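Local structure of surface presentation of antigens protein SpaO (Salmonella typhimurium, 4YX7) at residues 16-20 with 36-41. The protein takes part in the secretory pathway that presents surface determinants needed for Salmonella to enter mammalian cells, this chain being one small all-beta domain of it. Residues are numbered along the deposited sequence; the frame is centred on the assembly and turned at random.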
loop_
_atom_site.group_PDB
_atom_site.type_symbol
_atom_site.label_atom_id
_atom_site.label_comp_id
_atom_site.label_asym_id
_atom_site.label_seq_id
_atom_site.Cartn_x
_atom_site.Cartn_y
_atom_site.Cartn_z
ATOM N N ILE A 16 8.094 7.443 -11.121
ATOM C CA ILE A 16 8.101 6.080 -10.588
ATOM C C ILE A 16 7.839 5.018 -11.654
ATOM O O ILE A 16 7.837 3.825 -11.364
ATOM C CB ILE A 16 7.054 5.897 -9.478
ATOM C CG1 ILE A 16 5.646 6.142 -10.032
ATOM C CG2 ILE A 16 7.364 6.808 -8.299
ATOM C CD1 ILE A 16 4.548 5.933 -9.033
ATOM N N GLY A 17 7.619 5.435 -12.891
ATOM C CA GLY A 17 7.423 4.458 -13.936
ATOM C C GLY A 17 6.910 5.074 -15.204
ATOM O O GLY A 17 6.515 6.237 -15.206
ATOM N N SER A 18 6.933 4.290 -16.285
ATOM C CA SER A 18 6.450 4.758 -17.571
ATOM C C SER A 18 5.847 3.637 -18.396
ATOM O O SER A 18 6.068 2.458 -18.135
ATOM C CB SER A 18 7.571 5.437 -18.357
ATOM O OG SER A 18 8.550 4.497 -18.753
ATOM N N SER A 19 5.062 4.033 -19.387
ATOM C CA SER A 19 4.423 3.101 -20.296
ATOM C C SER A 19 4.366 3.721 -21.677
ATOM O O SER A 19 3.800 4.793 -21.846
ATOM C CB SER A 19 3.015 2.758 -19.821
ATOM O OG SER A 19 3.038 1.812 -18.772
ATOM N N ASP A 20 4.951 3.063 -22.669
ATOM C CA ASP A 20 4.784 3.524 -24.040
ATOM C C ASP A 20 3.372 3.218 -24.543
ATOM O O ASP A 20 2.951 2.059 -24.615
ATOM C CB ASP A 20 5.828 2.897 -24.955
ATOM C CG ASP A 20 7.006 3.818 -25.212
ATOM O OD1 ASP A 20 6.772 5.023 -25.458
ATOM O OD2 ASP A 20 8.164 3.339 -25.184
ATOM N N LEU A 36 -1.724 0.296 -16.791
ATOM C CA LEU A 36 -0.601 -0.479 -16.288
ATOM C C LEU A 36 0.715 0.301 -16.411
ATOM O O LEU A 36 0.926 1.049 -17.369
ATOM C CB LEU A 36 -0.484 -1.810 -17.028
ATOM C CG LEU A 36 -1.407 -2.976 -16.648
ATOM C CD1 LEU A 36 -2.867 -2.617 -16.769
ATOM C CD2 LEU A 36 -1.106 -4.203 -17.507
ATOM N N ILE A 37 1.579 0.139 -15.415
ATOM C CA ILE A 37 2.939 0.646 -15.461
ATOM C C ILE A 37 3.869 -0.467 -15.942
ATOM O O ILE A 37 4.157 -1.409 -15.206
ATOM C CB ILE A 37 3.386 1.149 -14.093
ATOM C CG1 ILE A 37 2.393 2.203 -13.580
ATOM C CG2 ILE A 37 4.794 1.674 -14.165
ATOM C CD1 ILE A 37 2.825 2.931 -12.323
ATOM N N ARG A 38 4.332 -0.361 -17.183
ATOM C CA ARG A 38 5.065 -1.455 -17.810
ATOM C C ARG A 38 6.540 -1.460 -17.450
ATOM O O ARG A 38 7.178 -2.501 -17.454
ATOM C CB ARG A 38 4.912 -1.398 -19.330
ATOM C CG ARG A 38 3.501 -1.665 -19.821
ATOM C CD ARG A 38 2.925 -2.930 -19.180
ATOM N NE ARG A 38 3.496 -4.169 -19.702
ATOM C CZ ARG A 38 2.866 -4.984 -20.543
ATOM N NH1 ARG A 38 1.640 -4.699 -20.955
ATOM N NH2 ARG A 38 3.452 -6.093 -20.971
ATOM N N THR A 39 7.085 -0.292 -17.158
ATOM C CA THR A 39 8.494 -0.177 -16.801
ATOM C C THR A 39 8.587 0.620 -15.522
ATOM O O THR A 39 8.194 1.781 -15.494
ATOM C CB THR A 39 9.338 0.520 -17.900
ATOM O OG1 THR A 39 9.144 -0.139 -19.159
ATOM C CG2 THR A 39 10.819 0.494 -17.542
ATOM N N SER A 40 9.085 -0.006 -14.459
ATOM C CA SER A 40 9.246 0.673 -13.180
ATOM C C SER A 40 10.543 1.462 -13.144
ATOM O O SER A 40 11.621 0.915 -13.365
ATOM C CB SER A 40 9.224 -0.324 -12.029
ATOM O OG SER A 40 10.445 -1.034 -11.976
ATOM N N ARG A 41 10.427 2.755 -12.871
ATOM C CA ARG A 41 11.579 3.633 -12.763
ATOM C C ARG A 41 11.542 4.311 -11.397
ATOM O O ARG A 41 10.545 4.205 -10.682
ATOM C CB ARG A 41 11.577 4.672 -13.888
ATOM C CG ARG A 41 11.040 4.150 -15.215
ATOM C CD ARG A 41 11.146 5.195 -16.334
ATOM N NE ARG A 41 12.167 4.845 -17.323
ATOM C CZ ARG A 41 11.935 4.654 -18.617
ATOM N NH1 ARG A 41 10.708 4.785 -19.094
ATOM N NH2 ARG A 41 12.931 4.336 -19.436
#
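This is an antiparallel strand pairing, S18 with T39, between strand 9-22 and the start of strand 39-46 in the sheet of this FliN/MopA/SpaO-family domain. Two backbone bonds define the pair. S18 N donates to T39 O at 2.9 Å, and T39 N returns a bond to S18 O at 3.1 Å. Both donors lie nearly on the line of the carbonyl they meet. Two residues along each strand, R41 N donates a hydrogen bond to I16 O at 3.2 Å, from well above the carbonyl plane. The axes of 16-20 and 39-41 run at 149°, short of strictly antiparallel. G17 lies between, its CA 3.2 Å from T39 O and 3.8 Å from I37 CG2. The CG of R41 also packs against the G17 CA. On this chain's outer strand, G17, S18, S19 and D20, with L36, pair antiparallel with a strand of another protein chain, so the sheet continues across the interface. On the N-terminal side of T39, a side chain takes over. With OG anti to the carbonyl carbon (chi1 -79°), the S19 hydroxyl lies against 36-38. It accepts from R38 N at 3.0 Å and donates to L36 O at 2.6 Å.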